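Local atomic coordinates of oligogalacturonate lyase (Yersinia enterocolitica subsp. enterocolitica, PDB entry 3PE7), a protein that probably cleaves pectin-derived oligogalacturonates by beta-elimination in the cytoplasm, using a manganese-containing site in a seven-bladed beta-propeller. Residues A[53-57]-A[58-62]; A[208-211]-A[212-215]; A[381-384]-A[385-388]. One frame throughout, in Å; residues are numbered along the deposited sequence.

Contact 1. Residues A[53-57]-A[58-62]; sequences GGAFD and GPWNY. With CA (calcium ion), chain C.
Gly54 O is gripped from the opposing strand by two donors: the backbone N of Asn61, at 2.9 Å in an almost straight bond (N-H...O 171°), and more weakly the CA-H of Trp60. Gly54 N returns the bond to Asn61 O, also at 2.9 Å, so Gly54 and Asn61 form a hydrogen-bonded antiparallel pair, and Gly53 with Tyr62 the non-hydrogen-bonded pair beside it. Beyond Gly54 the chain turns back through a type I beta turn from Ala55 to Gly58, closed by Gly58 N to Ala55 O at 3.0 Å; the donor stands well above the carbonyl plane. Gly58 has a positive phi (128°), a backbone setting that glycine takes easily. Water 2 spans the inside of the bend, accepting from Asp57 N and donating to Pro59 O. This is the connection of a beta hairpin, strands 49-54 and 61-66, in one blade of the seven-bladed propeller. At the outer end of the bend Asp57 binds calcium through a single oxygen, OD1, at 2.4 Å. Its CG lies anti to the backbone N (chi1 -158°), which carries the carboxylate out from the turn, while OD2 accepts hydrogen bonds from the metal-bound water 3, at 2.6 Å, and from Gln74 NE2, both fixing the rotation of the group. Met1 O and three waters are the other calcium ligands. Nearer the strands, Ala55 CB touches the pyrrole side of the Trp60 indole obliquely, 3.6 Å from CD1. The indole NE1 is bonded to Glu346, and the ring also rests on Asp348 and Val351, close in sequence to the manganese ligand Gln350.

Contact 2. Residues A[208-211]-A[212-215]; sequences EGPH and DLVD
Pro210 and Leu213 are joined first through the backbone. Pro210 O accepts two N-H groups from different directions: Leu213 N at 3.0 Å stands high above the carbonyl plane, whereas Val214 N at 3.2 Å lies almost straight out from the oxygen (C=O...N 176°). The first bond closes a type I beta turn through His211 and Asp212, and the second adds one residue to the bend. Water 6 donates to both His211 O and Val214 O, bridging the mouth of the turn. The whole bend belongs to the loop that connects strands 202-207 and 218-222, neighbours in a four-stranded propeller blade. Van der Waals contacts fill its flanks. Leu213 lays CD1 against the proline ring, 3.8 Å from Pro210 CB, and Val214 turns CG1 back under the turn, 3.5 Å from Pro210 O; helix 155-161 and the residues just after it, Tyr162 and Phe163, cover this side. The flat groups stack at the crest of the loop. With both side chains set between the backbone N and the carbonyl carbon (chi1 63° in His211), Asp212 comes over one imidazole face: the carboxylate is tipped only 23° from the ring plane, OD1 sits over the ring centre, and Asp212 CB makes a CH-pi contact 4.1 Å from the ring centroid. His211 ND1 is bonded to Ser239 OG, which steadies the ring. Among the polar side chains, Glu208 folds back so that OE2 receives Gly209 N at 2.8 Å on its anti side, with the donor tilted out of the carboxylate plane, leaving OE1 to a salt bridge with Arg217.

Contact 3. Residues A[381-384]-A[385-388]; sequences TLPE and SVWK
Leu382 pushes its side chain against the benzene end of the Trp387 indole, CD1 standing 3.7 Å from CH2, and Leu382 CB meets the same corner atom at 3.8 Å. The two side chains cross at about a right angle. The indole gets there because Trp387 CG lies anti to the carbonyl carbon (chi1 -60°) and the six-membered ring swings back over residues 382-384, with Glu384 O arriving at its edge, close to its plane. Val386 works in two directions. Its CG1 covers one face of the indole, over the ring centre, while CG2 fills the angle beside the proline, 3.9 Å from Pro383 CG. The Ser385 hydroxyl oxygen lies against the CB-CG edge of the proline ring, OG being 3.4 Å from Pro383 CB. Two successive i to i+3 bonds curl the backbone tightly enough to bring these groups together: Val386 N to Pro383 O and Trp387 N to Glu384 O, both 3.1 Å, each donor lying well out of the carbonyl plane. A third bond, Lys388 N to Ser385 O, follows. The result is a short 3-10 turn that includes residues 384-386 and comes after strand 376-381, at the end of the chain. Leu382 touches Val324 and Ile365, bridging strands 321-326 and 364-369 of adjacent blades; Val386 reaches Leu296, Val324, His333 and Val335, and Trp387 also lies on Leu296, so the turn is seated across strands 296-301, 321-326 and 331-337.

Overall arrangement
Following the chain from its N terminus, the three contacts come in series, none nesting within or crossing another. Contact 1 closes the connection between strands 49-54 and 61-66, in a blade with strand 6-8, from near the chain start, at one edge. Contact 2 closes a loop between strands 202-207 and 218-222 in another blade, where it meets helix 155-161. Contact 3 follows strand 376-381, which pairs with 22-25 and so joins N-terminal and C-terminal regions of the chain in one sheet; its turn then ties that blade to the preceding one. The contact centres are 34 to 37 Å apart, spread round the propeller without touching.

Contact 1. Residues A[53-57]-A[58-62]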
loop_
_atom_site.group_PDB
_atom_site.type_symbol
_atom_site.label_atom_id
_atom_site.label_comp_id
_atom_site.label_asym_id
_atom_site.label_seq_id
_atom_site.Cartn_x
_atom_site.Cartn_y
_atom_site.Cartn_z
ATOM N N GLY A 53 8.187 8.375 -5.273
ATOM C CA GLY A 53 7.619 9.262 -6.300
ATOM C C GLY A 53 8.015 10.688 -5.970
ATOM O O GLY A 53 8.024 11.090 -4.794
ATOM N N GLY A 54 8.399 11.441 -6.995
ATOM C CA GLY A 54 8.869 12.815 -6.813
ATOM C C GLY A 54 8.458 13.701 -7.972
ATOM O O GLY A 54 8.187 13.223 -9.071
ATOM N N ALA A 55 8.388 15.004 -7.706
ATOM C CA ALA A 55 7.880 15.957 -8.697
ATOM C C ALA A 55 8.969 16.817 -9.356
ATOM O O ALA A 55 8.651 17.802 -9.995
ATOM C CB ALA A 55 6.806 16.851 -8.054
ATOM N N PHE A 56 10.240 16.412 -9.252
ATOM C CA PHE A 56 11.360 17.269 -9.667
ATOM C C PHE A 56 11.282 17.699 -11.134
ATOM O O PHE A 56 11.590 18.857 -11.454
ATOM C CB PHE A 56 12.697 16.542 -9.449
ATOM C CG PHE A 56 12.940 16.139 -8.011
ATOM C CD1 PHE A 56 13.487 17.040 -7.109
ATOM C CD2 PHE A 56 12.610 14.853 -7.576
ATOM C CE1 PHE A 56 13.712 16.676 -5.774
ATOM C CE2 PHE A 56 12.835 14.467 -6.242
ATOM C CZ PHE A 56 13.386 15.379 -5.346
ATOM N N ASP A 57 10.873 16.776 -12.011
ATOM C CA ASP A 57 10.829 17.007 -13.470
ATOM C C ASP A 57 9.561 17.777 -13.892
ATOM O O ASP A 57 9.431 18.217 -15.059
ATOM C CB ASP A 57 10.884 15.658 -14.196
ATOM C CG ASP A 57 11.380 15.764 -15.650
ATOM O OD1 ASP A 57 12.046 16.758 -16.009
ATOM O OD2 ASP A 57 11.107 14.818 -16.418
ATOM N N GLY A 58 8.627 17.943 -12.953
ATOM C CA GLY A 58 7.350 18.636 -13.240
ATOM C C GLY A 58 6.162 17.799 -12.803
ATOM O O GLY A 58 5.505 18.131 -11.805
ATOM N N PRO A 59 5.905 16.689 -13.520
ATOM C CA PRO A 59 4.869 15.784 -13.028
ATOM C C PRO A 59 5.433 14.877 -11.938
ATOM O O PRO A 59 6.567 15.051 -11.529
ATOM C CB PRO A 59 4.484 14.961 -14.253
ATOM C CG PRO A 59 5.658 15.034 -15.172
ATOM C CD PRO A 59 6.558 16.191 -14.748
ATOM N N TRP A 60 4.611 13.963 -11.440
ATOM C CA TRP A 60 5.080 12.975 -10.455
ATOM C C TRP A 60 5.582 11.736 -11.181
ATOM O O TRP A 60 4.835 11.101 -11.940
ATOM C CB TRP A 60 3.940 12.610 -9.498
ATOM C CG TRP A 60 3.369 13.789 -8.720
ATOM C CD1 TRP A 60 3.694 15.125 -8.861
ATOM C CD2 TRP A 60 2.370 13.731 -7.702
ATOM N NE1 TRP A 60 2.954 15.885 -7.969
ATOM C CE2 TRP A 60 2.124 15.054 -7.264
ATOM C CE3 TRP A 60 1.647 12.687 -7.112
ATOM C CZ2 TRP A 60 1.187 15.353 -6.260
ATOM C CZ3 TRP A 60 0.714 12.982 -6.140
ATOM C CH2 TRP A 60 0.481 14.305 -5.725
ATOM N N ASN A 61 6.848 11.396 -10.941
ATOM C CA ASN A 61 7.496 10.252 -11.589
ATOM C C ASN A 61 8.211 9.386 -10.560
ATOM O O ASN A 61 8.356 9.783 -9.402
ATOM C CB ASN A 61 8.539 10.741 -12.586
ATOM C CG ASN A 61 7.924 11.525 -13.743
ATOM O OD1 ASN A 61 7.135 10.983 -14.543
ATOM N ND2 ASN A 61 8.308 12.770 -13.859
ATOM N N TYR A 62 8.636 8.186 -10.976
ATOM C CA TYR A 62 9.425 7.340 -10.072
ATOM C C TYR A 62 10.902 7.681 -10.044
ATOM O O TYR A 62 11.488 8.041 -11.074
ATOM C CB TYR A 62 9.259 5.857 -10.440
ATOM C CG TYR A 62 7.941 5.279 -10.009
ATOM C CD1 TYR A 62 7.730 4.909 -8.676
ATOM C CD2 TYR A 62 6.906 5.088 -10.924
ATOM C CE1 TYR A 62 6.511 4.359 -8.263
ATOM C CE2 TYR A 62 5.699 4.545 -10.523
ATOM C CZ TYR A 62 5.515 4.176 -9.211
ATOM O OH TYR A 62 4.302 3.663 -8.842
HETATM CA CA CA C . 12.605 17.384 -18.265
HETATM O O HOH W 1 7.037 20.004 -9.975
HETATM O O HOH W 2 9.374 14.023 -11.729
HETATM O O HOH W 3 11.489 15.374 -18.937
HETATM O O HOH W 4 14.009 17.093 -20.191
HETATM O O HOH W 5 13.684 19.417 -17.542
#

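Contact 2. Residues A[208-211]-A[212-215]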
loop_
_atom_site.group_PDB
_atom_site.type_symbol
_atom_site.label_atom_id
_atom_site.label_comp_id
_atom_site.label_asym_id
_atom_site.label_seq_id
_atom_site.Cartn_x
_atom_site.Cartn_y
_atom_site.Cartn_z
ATOM N N GLU A 208 -15.652 -3.764 -1.975
ATOM C CA GLU A 208 -15.429 -2.338 -1.706
ATOM C C GLU A 208 -16.767 -1.635 -1.474
ATOM O O GLU A 208 -17.810 -2.072 -1.972
ATOM C CB GLU A 208 -14.627 -1.692 -2.849
ATOM C CG GLU A 208 -14.102 -0.268 -2.546
ATOM C CD GLU A 208 -13.411 -0.186 -1.197
ATOM O OE1 GLU A 208 -12.239 -0.549 -1.128
ATOM O OE2 GLU A 208 -14.043 0.226 -0.205
ATOM N N GLY A 209 -16.729 -0.554 -0.702
ATOM C CA GLY A 209 -17.933 0.197 -0.388
ATOM C C GLY A 209 -17.971 0.569 1.081
ATOM O O GLY A 209 -17.061 0.213 1.839
ATOM N N PRO A 210 -19.017 1.304 1.492
ATOM C CA PRO A 210 -19.171 1.770 2.864
ATOM C C PRO A 210 -18.998 0.631 3.861
ATOM O O PRO A 210 -19.632 -0.423 3.718
ATOM C CB PRO A 210 -20.612 2.292 2.892
ATOM C CG PRO A 210 -20.880 2.707 1.477
ATOM C CD PRO A 210 -20.172 1.666 0.653
ATOM N N HIS A 211 -18.157 0.864 4.868
ATOM C CA HIS A 211 -17.759 -0.157 5.840
ATOM C C HIS A 211 -18.932 -0.820 6.543
ATOM O O HIS A 211 -18.884 -2.020 6.863
ATOM C CB HIS A 211 -16.801 0.444 6.889
ATOM C CG HIS A 211 -17.419 1.524 7.723
ATOM N ND1 HIS A 211 -17.964 1.287 8.966
ATOM C CD2 HIS A 211 -17.583 2.850 7.487
ATOM C CE1 HIS A 211 -18.439 2.418 9.461
ATOM N NE2 HIS A 211 -18.217 3.383 8.584
ATOM N N ASP A 212 -19.979 -0.037 6.793
ATOM C CA ASP A 212 -21.122 -0.502 7.560
ATOM C C ASP A 212 -22.247 -1.055 6.681
ATOM O O ASP A 212 -23.275 -1.511 7.188
ATOM C CB ASP A 212 -21.635 0.608 8.501
ATOM C CG ASP A 212 -21.997 1.904 7.768
ATOM O OD1 ASP A 212 -21.376 2.228 6.730
ATOM O OD2 ASP A 212 -22.907 2.621 8.256
ATOM N N LEU A 213 -22.043 -1.034 5.367
ATOM C CA LEU A 213 -23.067 -1.504 4.438
ATOM C C LEU A 213 -22.718 -2.804 3.729
ATOM O O LEU A 213 -23.611 -3.593 3.422
ATOM C CB LEU A 213 -23.415 -0.425 3.407
ATOM C CG LEU A 213 -24.047 0.858 3.965
ATOM C CD1 LEU A 213 -24.375 1.794 2.813
ATOM C CD2 LEU A 213 -25.293 0.582 4.813
ATOM N N VAL A 214 -21.431 -3.034 3.479
ATOM C CA VAL A 214 -21.023 -4.228 2.744
ATOM C C VAL A 214 -21.445 -5.494 3.498
ATOM O O VAL A 214 -21.355 -5.547 4.728
ATOM C CB VAL A 214 -19.503 -4.235 2.395
ATOM C CG1 VAL A 214 -19.177 -3.095 1.439
ATOM C CG2 VAL A 214 -18.617 -4.146 3.652
ATOM N N ASP A 215 -21.929 -6.484 2.749
ATOM C CA ASP A 215 -22.259 -7.808 3.288
ATOM C C ASP A 215 -21.094 -8.394 4.108
ATOM O O ASP A 215 -21.262 -8.809 5.260
ATOM C CB ASP A 215 -22.728 -8.771 2.165
ATOM C CG ASP A 215 -21.661 -9.015 1.056
ATOM O OD1 ASP A 215 -21.784 -10.050 0.355
ATOM O OD2 ASP A 215 -20.716 -8.214 0.857
HETATM O O HOH W 6 -20.742 -4.131 6.933
#

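Contact 3. Residues A[381-384]-A[385-388]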
loop_
_atom_site.group_PDB
_atom_site.type_symbol
_atom_site.label_atom_id
_atom_site.label_comp_id
_atom_site.label_asym_id
_atom_site.label_seq_id
_atom_site.Cartn_x
_atom_site.Cartn_y
_atom_site.Cartn_z
ATOM N N THR A 381 13.698 6.265 13.596
ATOM C CA THR A 381 14.423 5.162 14.236
ATOM C C THR A 381 13.655 4.653 15.422
ATOM O O THR A 381 13.254 5.427 16.294
ATOM C CB THR A 381 15.850 5.610 14.662
ATOM O OG1 THR A 381 16.557 6.016 13.493
ATOM C CG2 THR A 381 16.619 4.429 15.304
ATOM N N LEU A 382 13.399 3.346 15.442
ATOM C CA LEU A 382 12.646 2.778 16.545
ATOM C C LEU A 382 13.488 2.821 17.829
ATOM O O LEU A 382 14.669 2.468 17.803
ATOM C CB LEU A 382 12.222 1.340 16.237
ATOM C CG LEU A 382 11.305 1.074 15.022
ATOM C CD1 LEU A 382 10.822 -0.364 15.103
ATOM C CD2 LEU A 382 10.122 2.028 14.931
ATOM N N PRO A 383 12.881 3.275 18.942
ATOM C CA PRO A 383 13.555 3.274 20.250
ATOM C C PRO A 383 13.878 1.864 20.734
ATOM O O PRO A 383 13.143 0.922 20.436
ATOM C CB PRO A 383 12.504 3.889 21.180
ATOM C CG PRO A 383 11.213 3.571 20.570
ATOM C CD PRO A 383 11.472 3.696 19.065
ATOM N N GLU A 384 14.966 1.721 21.492
ATOM C CA GLU A 384 15.338 0.433 22.078
ATOM C C GLU A 384 14.185 -0.169 22.881
ATOM O O GLU A 384 14.019 -1.385 22.923
ATOM C CB GLU A 384 16.591 0.580 22.966
ATOM C CG GLU A 384 17.905 0.871 22.200
ATOM C CD GLU A 384 19.137 0.946 23.122
ATOM O OE1 GLU A 384 18.999 0.683 24.340
ATOM O OE2 GLU A 384 20.247 1.262 22.627
ATOM N N SER A 385 13.370 0.697 23.478
ATOM C CA SER A 385 12.236 0.287 24.310
ATOM C C SER A 385 11.177 -0.578 23.600
ATOM O O SER A 385 10.392 -1.270 24.256
ATOM C CB SER A 385 11.587 1.509 24.968
ATOM O OG SER A 385 11.172 2.479 24.017
ATOM N N VAL A 386 11.164 -0.559 22.266
ATOM C CA VAL A 386 10.255 -1.426 21.516
ATOM C C VAL A 386 10.490 -2.899 21.852
ATOM O O VAL A 386 9.547 -3.681 21.921
ATOM C CB VAL A 386 10.350 -1.184 19.970
ATOM C CG1 VAL A 386 9.703 -2.310 19.184
ATOM C CG2 VAL A 386 9.707 0.137 19.608
ATOM N N TRP A 387 11.752 -3.256 22.085
ATOM C CA TRP A 387 12.143 -4.626 22.382
ATOM C C TRP A 387 12.534 -4.789 23.853
ATOM O O TRP A 387 13.196 -5.765 24.213
ATOM C CB TRP A 387 13.322 -5.033 21.490
ATOM C CG TRP A 387 13.026 -4.973 20.017
ATOM C CD1 TRP A 387 12.448 -5.949 19.257
ATOM C CD2 TRP A 387 13.294 -3.876 19.124
ATOM N NE1 TRP A 387 12.355 -5.541 17.946
ATOM C CE2 TRP A 387 12.860 -4.272 17.836
ATOM C CE3 TRP A 387 13.848 -2.599 19.290
ATOM C CZ2 TRP A 387 12.970 -3.439 16.713
ATOM C CZ3 TRP A 387 13.968 -1.771 18.172
ATOM C CH2 TRP A 387 13.519 -2.193 16.901
ATOM N N LYS A 388 12.119 -3.830 24.682
ATOM C CA LYS A 388 12.628 -3.646 26.060
ATOM C C LYS A 388 14.161 -3.576 26.107
ATOM O O LYS A 388 14.753 -2.510 26.357
ATOM C CB LYS A 388 12.094 -4.722 27.013
ATOM C CG LYS A 388 10.576 -4.808 27.105
ATOM C CD LYS A 388 10.169 -5.400 28.455
ATOM C CE LYS A 388 8.676 -5.780 28.513
ATOM N NZ LYS A 388 7.754 -4.625 28.264
#